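Local coordinates for lipocalin allergen (PDB 4ODD), which probably binds small molecules inside a beta-barrel, as lipocalins generally do, and is known as an allergen of dog dander, at residues L48-F54 against N65-I71; G32-I36 against Y81-N85; V7-V11 against I89-T93. One frame throughout, in Å; residues are numbered along the deposited sequence.

Contact 1: L48-F54 against N65-I71; sequences LKMLFNF and NSVGASI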
loop_
_atom_site.group_PDB
_atom_site.type_symbol
_atom_site.label_atom_id
_atom_site.label_comp_id
_atom_site.label_asym_id
_atom_site.label_seq_id
_atom_site.Cartn_x
_atom_site.Cartn_y
_atom_site.Cartn_z
ATOM N N LEU A 48 -16.051 -1.999 11.496
ATOM C CA LEU A 48 -14.588 -2.145 11.575
ATOM C C LEU A 48 -13.942 -2.897 10.407
ATOM O O LEU A 48 -13.079 -3.755 10.619
ATOM C CB LEU A 48 -14.200 -2.796 12.898
ATOM C CG LEU A 48 -14.605 -1.916 14.072
ATOM C CD1 LEU A 48 -14.306 -2.615 15.358
ATOM C CD2 LEU A 48 -13.885 -0.582 14.023
ATOM N N LYS A 49 -14.359 -2.568 9.186
ATOM C CA LYS A 49 -13.855 -3.216 7.973
ATOM C C LYS A 49 -13.246 -2.190 7.012
ATOM O O LYS A 49 -13.654 -1.034 7.004
ATOM C CB LYS A 49 -14.985 -3.987 7.273
ATOM C CG LYS A 49 -15.538 -5.180 8.069
ATOM C CD LYS A 49 -14.724 -6.445 7.794
ATOM C CE LYS A 49 -14.629 -7.345 9.024
ATOM N NZ LYS A 49 -13.572 -8.393 8.847
ATOM N N MET A 50 -12.261 -2.607 6.223
ATOM C CA MET A 50 -11.704 -1.750 5.180
ATOM C C MET A 50 -11.738 -2.470 3.861
ATOM O O MET A 50 -11.616 -3.696 3.813
ATOM C CB MET A 50 -10.267 -1.350 5.486
ATOM C CG MET A 50 -10.136 -0.035 6.198
ATOM S SD MET A 50 -8.424 0.326 6.621
ATOM C CE MET A 50 -7.817 1.007 5.072
ATOM N N LEU A 51 -11.898 -1.708 2.786
ATOM C CA LEU A 51 -11.802 -2.279 1.453
ATOM C C LEU A 51 -10.709 -1.564 0.645
ATOM O O LEU A 51 -10.749 -0.349 0.478
ATOM C CB LEU A 51 -13.158 -2.206 0.736
ATOM C CG LEU A 51 -13.201 -2.992 -0.582
ATOM C CD1 LEU A 51 -13.391 -4.480 -0.306
ATOM C CD2 LEU A 51 -14.268 -2.475 -1.528
ATOM N N PHE A 52 -9.727 -2.314 0.166
ATOM C CA PHE A 52 -8.703 -1.755 -0.713
ATOM C C PHE A 52 -9.013 -2.126 -2.144
ATOM O O PHE A 52 -9.168 -3.309 -2.474
ATOM C CB PHE A 52 -7.308 -2.271 -0.347
ATOM C CG PHE A 52 -6.907 -1.949 1.054
ATOM C CD1 PHE A 52 -6.140 -0.838 1.329
ATOM C CD2 PHE A 52 -7.338 -2.746 2.115
ATOM C CE1 PHE A 52 -5.791 -0.543 2.637
ATOM C CE2 PHE A 52 -6.990 -2.449 3.421
ATOM C CZ PHE A 52 -6.216 -1.352 3.678
ATOM N N ASN A 53 -9.119 -1.112 -2.990
ATOM C CA ASN A 53 -9.379 -1.336 -4.393
ATOM C C ASN A 53 -8.153 -0.918 -5.205
ATOM O O ASN A 53 -7.651 0.211 -5.064
ATOM C CB ASN A 53 -10.623 -0.568 -4.809
ATOM C CG ASN A 53 -10.907 -0.689 -6.281
ATOM O OD1 ASN A 53 -10.765 0.284 -7.046
ATOM N ND2 ASN A 53 -11.302 -1.892 -6.704
ATOM N N PHE A 54 -7.656 -1.831 -6.040
ATOM C CA PHE A 54 -6.403 -1.580 -6.743
ATOM C C PHE A 54 -6.186 -2.535 -7.897
ATOM O O PHE A 54 -6.858 -3.554 -8.004
ATOM C CB PHE A 54 -5.238 -1.696 -5.771
ATOM C CG PHE A 54 -5.084 -3.070 -5.180
ATOM C CD1 PHE A 54 -4.319 -4.042 -5.819
ATOM C CD2 PHE A 54 -5.688 -3.388 -3.971
ATOM C CE1 PHE A 54 -4.166 -5.312 -5.254
ATOM C CE2 PHE A 54 -5.551 -4.647 -3.412
ATOM C CZ PHE A 54 -4.793 -5.608 -4.041
ATOM N N ASN A 65 -8.629 -5.562 -8.088
ATOM C CA ASN A 65 -8.789 -6.232 -6.801
ATOM C C ASN A 65 -9.625 -5.402 -5.858
ATOM O O ASN A 65 -9.582 -4.168 -5.891
ATOM C CB ASN A 65 -7.437 -6.520 -6.134
ATOM C CG ASN A 65 -6.589 -7.533 -6.914
ATOM O OD1 ASN A 65 -5.867 -7.172 -7.836
ATOM N ND2 ASN A 65 -6.662 -8.802 -6.520
ATOM N N SER A 66 -10.390 -6.098 -5.026
ATOM C CA SER A 66 -11.133 -5.465 -3.941
ATOM C C SER A 66 -10.993 -6.322 -2.685
ATOM O O SER A 66 -11.703 -7.314 -2.499
ATOM C CB SER A 66 -12.611 -5.245 -4.314
ATOM O OG SER A 66 -12.759 -4.028 -5.017
ATOM N N VAL A 67 -10.055 -5.937 -1.833
ATOM C CA VAL A 67 -9.677 -6.784 -0.724
ATOM C C VAL A 67 -10.242 -6.284 0.595
ATOM O O VAL A 67 -10.078 -5.114 0.956
ATOM C CB VAL A 67 -8.153 -6.935 -0.630
ATOM C CG1 VAL A 67 -7.767 -7.680 0.646
ATOM C CG2 VAL A 67 -7.619 -7.659 -1.873
ATOM N N GLY A 68 -10.920 -7.186 1.306
ATOM C CA GLY A 68 -11.506 -6.879 2.597
ATOM C C GLY A 68 -10.516 -7.094 3.722
ATOM O O GLY A 68 -9.647 -7.978 3.662
ATOM N N ALA A 69 -10.642 -6.277 4.758
ATOM C CA ALA A 69 -9.726 -6.341 5.882
ATOM C C ALA A 69 -10.480 -5.897 7.091
ATOM O O ALA A 69 -11.466 -5.179 6.976
ATOM C CB ALA A 69 -8.537 -5.430 5.653
ATOM N N SER A 70 -10.029 -6.314 8.263
ATOM C CA SER A 70 -10.682 -5.857 9.485
ATOM C C SER A 70 -9.757 -4.914 10.228
ATOM O O SER A 70 -8.537 -5.066 10.188
ATOM C CB SER A 70 -11.097 -7.039 10.364
ATOM O OG SER A 70 -10.022 -7.948 10.485
ATOM N N ILE A 71 -10.323 -3.908 10.879
ATOM C CA ILE A 71 -9.522 -3.072 11.761
ATOM C C ILE A 71 -9.589 -3.640 13.166
ATOM O O ILE A 71 -10.662 -3.723 13.769
ATOM C CB ILE A 71 -10.007 -1.629 11.793
ATOM C CG1 ILE A 71 -10.211 -1.099 10.364
ATOM C CG2 ILE A 71 -9.034 -0.783 12.604
ATOM C CD1 ILE A 71 -10.895 0.256 10.305
#
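The side-chain nitrogen ND2 of Asn53 is gripped twice. Across the strands it donates to Ser66 OG at 3.1 Å, with the hydroxyl lying 21° out of the amide plane, and it also donates to Glu64 OE2, one residue before the partner segment. Because CG of Asn53 stands opposite its own backbone N (chi1 177°), the amide leans across to the neighbouring strand instead of rising straight off the sheet. Along the backbones the two strands form an antiparallel ladder. Phe52 with Val67 is a hydrogen-bonded pair, Phe52 N reaching Val67 O at 2.9 Å and Val67 N reaching Phe52 O at 2.8 Å. Non-hydrogen-bonded pairs such as Leu51 with Gly68 come between, their CA-H groups turned to opposing carbonyls.

The two faces differ in chemistry. Lys49, Leu51, Asn53, Ser66 and Ser70 share one face, where the lysine chain bends at chi2 and chi3 until its CE lies 3.8 Å from Ser70 CB. Met50, Phe52, Phe54, Val67 and Ala69 occupy the other, mainly apolar face, with Asn65 at its end. There Phe54 presents a ring face to Asn65 CB, a CH-pi contact 3.6 Å from the centroid and 18° off the normal, while Phe52 turns its edge to the partner strand, CE2 4.0 Å from Ala69 CB. Farther along, Ile71 CD1 approaches Met50 CG at 4.2 Å. Phe52 and Phe54 also meet Phe87 and Tyr81 edge-to-face, placing this mainly apolar face inside the curled sheet. At the start, Leu48 and Lys49 form a G1 beta bulge against strand 36-44. A twisted hairpin with a mainly apolar inner and a more polar outer face is characteristic of the lipocalin beta-barrel wall.

Contact 2: G32-I36 against Y81-N85; sequences GPFRI and YNGGN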
loop_
_atom_site.group_PDB
_atom_site.type_symbol
_atom_site.label_atom_id
_atom_site.label_comp_id
_atom_site.label_asym_id
_atom_site.label_seq_id
_atom_site.Cartn_x
_atom_site.Cartn_y
_atom_site.Cartn_z
ATOM N N GLY A 32 5.060 -8.951 -9.757
ATOM C CA GLY A 32 4.995 -9.114 -8.314
ATOM C C GLY A 32 3.615 -8.715 -7.815
ATOM O O GLY A 32 3.004 -7.764 -8.346
ATOM N N PRO A 33 3.106 -9.434 -6.805
ATOM C CA PRO A 33 1.743 -9.194 -6.322
ATOM C C PRO A 33 1.632 -7.896 -5.528
ATOM O O PRO A 33 0.530 -7.462 -5.214
ATOM C CB PRO A 33 1.460 -10.411 -5.430
ATOM C CG PRO A 33 2.809 -10.875 -4.975
ATOM C CD PRO A 33 3.763 -10.557 -6.118
ATOM N N PHE A 34 2.762 -7.279 -5.215
ATOM C CA PHE A 34 2.720 -6.048 -4.451
ATOM C C PHE A 34 3.127 -4.858 -5.280
ATOM O O PHE A 34 3.299 -3.754 -4.757
ATOM C CB PHE A 34 3.497 -6.172 -3.134
ATOM C CG PHE A 34 2.790 -7.034 -2.124
ATOM C CD1 PHE A 34 1.826 -6.490 -1.282
ATOM C CD2 PHE A 34 3.042 -8.401 -2.055
ATOM C CE1 PHE A 34 1.148 -7.285 -0.358
ATOM C CE2 PHE A 34 2.373 -9.201 -1.149
ATOM C CZ PHE A 34 1.418 -8.641 -0.293
ATOM N N ARG A 35 3.261 -5.089 -6.582
ATOM C CA ARG A 35 3.305 -3.991 -7.534
ATOM C C ARG A 35 1.863 -3.477 -7.695
ATOM O O ARG A 35 1.176 -3.765 -8.678
ATOM C CB ARG A 35 3.906 -4.451 -8.871
ATOM C CG ARG A 35 4.393 -3.319 -9.770
ATOM C CD ARG A 35 5.121 -3.854 -10.985
ATOM N NE ARG A 35 5.474 -2.805 -11.939
ATOM C CZ ARG A 35 6.643 -2.167 -11.961
ATOM N NH1 ARG A 35 7.585 -2.460 -11.073
ATOM N NH2 ARG A 35 6.870 -1.224 -12.871
ATOM N N ILE A 36 1.419 -2.727 -6.693
ATOM C CA ILE A 36 0.016 -2.387 -6.505
ATOM C C ILE A 36 -0.330 -0.996 -7.009
ATOM O O ILE A 36 0.290 0.007 -6.627
ATOM C CB ILE A 36 -0.357 -2.418 -5.011
ATOM C CG1 ILE A 36 -0.168 -3.813 -4.444
ATOM C CG2 ILE A 36 -1.796 -1.969 -4.817
ATOM C CD1 ILE A 36 -0.904 -4.843 -5.214
ATOM N N TYR A 81 -4.621 -11.442 1.148
ATOM C CA TYR A 81 -4.315 -11.149 -0.241
ATOM C C TYR A 81 -2.902 -11.657 -0.414
ATOM O O TYR A 81 -1.975 -11.146 0.217
ATOM C CB TYR A 81 -4.377 -9.650 -0.544
ATOM C CG TYR A 81 -3.657 -9.285 -1.820
ATOM C CD1 TYR A 81 -4.271 -9.462 -3.060
ATOM C CD2 TYR A 81 -2.356 -8.788 -1.792
ATOM C CE1 TYR A 81 -3.617 -9.143 -4.251
ATOM C CE2 TYR A 81 -1.671 -8.474 -2.977
ATOM C CZ TYR A 81 -2.306 -8.648 -4.215
ATOM O OH TYR A 81 -1.634 -8.343 -5.408
ATOM N N ASN A 82 -2.737 -12.681 -1.241
ATOM C CA ASN A 82 -1.432 -13.293 -1.414
ATOM C C ASN A 82 -0.859 -13.667 -0.052
ATOM O O ASN A 82 0.310 -13.423 0.220
ATOM C CB ASN A 82 -0.499 -12.312 -2.104
ATOM C CG ASN A 82 0.260 -12.930 -3.274
ATOM O OD1 ASN A 82 -0.324 -13.217 -4.318
ATOM N ND2 ASN A 82 1.573 -13.096 -3.116
ATOM N N GLY A 83 -1.688 -14.247 0.809
ATOM C CA GLY A 83 -1.258 -14.604 2.148
ATOM C C GLY A 83 -1.864 -13.687 3.182
ATOM O O GLY A 83 -2.810 -12.955 2.881
ATOM N N GLY A 84 -1.319 -13.726 4.398
ATOM C CA GLY A 84 -1.784 -12.888 5.489
ATOM C C GLY A 84 -1.084 -11.549 5.464
ATOM O O GLY A 84 0.098 -11.453 5.132
ATOM N N ASN A 85 -1.829 -10.502 5.783
ATOM C CA ASN A 85 -1.287 -9.163 5.781
ATOM C C ASN A 85 -1.610 -8.441 7.071
ATOM O O ASN A 85 -2.734 -8.499 7.559
ATOM C CB ASN A 85 -1.803 -8.373 4.582
ATOM C CG ASN A 85 -1.380 -8.971 3.274
ATOM O OD1 ASN A 85 -0.264 -8.740 2.812
ATOM N ND2 ASN A 85 -2.265 -9.748 2.660
#
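Two first torsions set Phe34 against Tyr81: the tyrosine has CG opposite its backbone N (chi1 162°) and extends its ring toward 32-36, while the phenylalanine has CG beside its backbone N (chi1 -72°) and swings its ring back along 81-85. The result is a T-shaped pair in which the edge of Tyr81 points at the face of Phe34, centroids 5.5 Å apart and planes at 87°. Tyr81 CE2 is the atom above that face, 4.0 Å from Phe34 CE1. In lipocalin terms, the long loop between the first two barrel strands, here making a type I beta turn from Gly32 to Arg35, meets the turn joining strands 77-80 and 84-92 at the open end of the barrel.

Beyond the rings, the tyrosine hydroxyl reaches into the turn. Tyr81 OH donates to Pro33 O, which lies at the ring edge and in its plane; the modelled 2.3 Å is implausibly short, so the length is doubtful. The Ile36 side chain comes to meet that of Tyr81 head-on, its CD1 3.6 Å from Tyr81 OH. Pro33 also lays its ring across the side chain of Asn82, with CB 3.5 Å from Asn82 CG. The Tyr81 ring also packs edge-to-face with Phe54 of strand 49-57.

Asn85 ties the second segment together. Its OD1 sits near the plane of the Phe34 ring, 3.5 Å from Phe34 CZ, and accepts a bond from Asn103 ND2. Its ND2 donates to Gly79 O and also, almost straight and within its own amide plane, to Tyr81 O at 2.8 Å.

Contact 3: V7-V11 against I89-T93; sequences VLTQV and IIDMT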
loop_
_atom_site.group_PDB
_atom_site.type_symbol
_atom_site.label_atom_id
_atom_site.label_comp_id
_atom_site.label_asym_id
_atom_site.label_seq_id
_atom_site.Cartn_x
_atom_site.Cartn_y
_atom_site.Cartn_z
ATOM N N VAL A 7 -6.514 9.573 11.640
ATOM C CA VAL A 7 -6.093 9.092 10.340
ATOM C C VAL A 7 -7.140 8.163 9.705
ATOM O O VAL A 7 -7.611 8.428 8.604
ATOM C CB VAL A 7 -4.672 8.441 10.420
ATOM C CG1 VAL A 7 -4.732 6.949 10.182
ATOM C CG2 VAL A 7 -3.688 9.128 9.450
ATOM N N LEU A 8 -7.538 7.111 10.411
ATOM C CA LEU A 8 -8.454 6.113 9.857
ATOM C C LEU A 8 -9.777 6.682 9.349
ATOM O O LEU A 8 -10.413 6.098 8.460
ATOM C CB LEU A 8 -8.726 4.998 10.875
ATOM C CG LEU A 8 -7.644 3.928 11.066
ATOM C CD1 LEU A 8 -8.018 2.992 12.209
ATOM C CD2 LEU A 8 -7.379 3.133 9.779
ATOM N N THR A 9 -10.205 7.812 9.892
ATOM C CA THR A 9 -11.493 8.354 9.481
ATOM C C THR A 9 -11.392 8.954 8.092
ATOM O O THR A 9 -12.200 8.652 7.201
ATOM C CB THR A 9 -11.989 9.453 10.437
ATOM O OG1 THR A 9 -11.822 9.034 11.800
ATOM C CG2 THR A 9 -13.460 9.753 10.165
ATOM N N GLN A 10 -10.368 9.788 7.924
ATOM C CA GLN A 10 -10.215 10.631 6.750
ATOM C C GLN A 10 -9.686 9.924 5.508
ATOM O O GLN A 10 -9.560 10.548 4.460
ATOM C CB GLN A 10 -9.287 11.802 7.081
ATOM C CG GLN A 10 -9.846 12.765 8.110
ATOM C CD GLN A 10 -11.184 13.358 7.681
ATOM O OE1 GLN A 10 -12.245 12.792 7.965
ATOM N NE2 GLN A 10 -11.140 14.500 6.988
ATOM N N VAL A 11 -9.353 8.642 5.607
ATOM C CA VAL A 11 -8.610 8.021 4.511
ATOM C C VAL A 11 -9.497 7.534 3.384
ATOM O O VAL A 11 -9.024 7.310 2.270
ATOM C CB VAL A 11 -7.707 6.854 4.971
ATOM C CG1 VAL A 11 -7.047 7.198 6.267
ATOM C CG2 VAL A 11 -8.506 5.586 5.126
ATOM N N ILE A 89 -1.461 2.269 8.627
ATOM C CA ILE A 89 -1.235 3.589 8.084
ATOM C C ILE A 89 -0.197 4.250 8.974
ATOM O O ILE A 89 -0.407 4.392 10.174
ATOM C CB ILE A 89 -2.509 4.417 8.133
ATOM C CG1 ILE A 89 -3.666 3.627 7.525
ATOM C CG2 ILE A 89 -2.315 5.743 7.404
ATOM C CD1 ILE A 89 -3.370 3.142 6.146
ATOM N N ILE A 90 0.926 4.642 8.401
ATOM C CA ILE A 90 1.965 5.301 9.176
ATOM C C ILE A 90 1.685 6.802 9.310
ATOM O O ILE A 90 2.021 7.416 10.320
ATOM C CB ILE A 90 3.354 5.120 8.526
ATOM C CG1 ILE A 90 3.705 3.632 8.389
ATOM C CG2 ILE A 90 4.408 5.848 9.324
ATOM C CD1 ILE A 90 3.591 2.874 9.681
ATOM N N ASP A 91 1.062 7.389 8.292
ATOM C CA ASP A 91 0.935 8.845 8.228
ATOM C C ASP A 91 -0.060 9.285 7.157
ATOM O O ASP A 91 -0.179 8.654 6.110
ATOM C CB ASP A 91 2.311 9.458 7.933
ATOM C CG ASP A 91 2.496 10.818 8.580
ATOM O OD1 ASP A 91 2.090 10.987 9.751
ATOM O OD2 ASP A 91 3.050 11.716 7.917
ATOM N N MET A 92 -0.777 10.371 7.416
ATOM C CA MET A 92 -1.664 10.927 6.396
ATOM C C MET A 92 -1.719 12.451 6.390
ATOM O O MET A 92 -1.948 13.082 7.425
ATOM C CB MET A 92 -3.087 10.381 6.522
ATOM C CG MET A 92 -4.017 10.872 5.415
ATOM S SD MET A 92 -5.780 10.757 5.795
ATOM C CE MET A 92 -5.964 12.021 7.061
ATOM N N THR A 93 -1.495 13.024 5.208
ATOM C CA THR A 93 -1.801 14.423 4.919
ATOM C C THR A 93 -3.064 14.374 4.057
ATOM O O THR A 93 -3.610 13.291 3.851
ATOM C CB THR A 93 -0.617 15.125 4.202
ATOM O OG1 THR A 93 -0.874 15.235 2.796
ATOM C CG2 THR A 93 0.687 14.352 4.418
#
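Val7 divides its two methyls between Ile89 and Met92. CG1 leans obliquely against the isoleucine, 3.9 Å from Ile89 CG2, while CG2 lies against Met92 CB; those two side chains run past each other in opposite directions, so that the tip of Val7 lies beside the root of Met92, whose own end passes on to Gln10. The methionine is extended over its first two torsions, with CG opposite the backbone N (chi1 -176°), which carries the sulphur across to the helix. A bend at chi3 (70°) then turns the terminal methyl onto Gln10, whose side chain it meets at about a right angle; Met92 SD remains 3.9 Å from Gln10 CB. Leu8 starts out away from the strand, but its end curves back until CD2 is 4.4 Å from Ile89 CG1. No hydrogen bond crosses this interface, so the fit rests on apolar contact.

Ile89 and Met92 can both face the helix although three residues apart because a classic beta bulge at Ile90 and Asp91, opposite Ile98, shifts the alternation of the strand. Asp91 points away and forms a salt bridge with Lys130 of helix 125-137. Just after the helix, Val11 O accepts from Trp15 NE1, the tryptophan of the Gly-x-Trp motif of lipocalins. A short, weakly bonded N-terminal helical turn against the end of strand 84-92, beside this motif, is characteristic of the closed end of the lipocalin barrel.

In the fold
Contact 1 is wall: adjacent strands joined by regular backbone bonds. Contacts 2 and 3 join parts distant in sequence, lie about 21 Å apart between centres on opposite sides of the chain's centre, and share strand 84-92, whose start enters contact 2 and whose end enters contact 3. Their chemistry diverges: contact 2 mixes stacked rings with amide and hydroxyl bonding, whereas contact 3 has no hydrogen bond across it and rests on apolar atoms. All three are partly buried, with three of six touching residues buried in contact 2 but three of fourteen in contact 1. Contact 1 bridges the two ends, since Phe54 CE1 touches Ile36 CD1 (3.3 Å) in contact 2 and Ile71 CG2 touches Leu8 CD1 (3.9 Å) in contact 3.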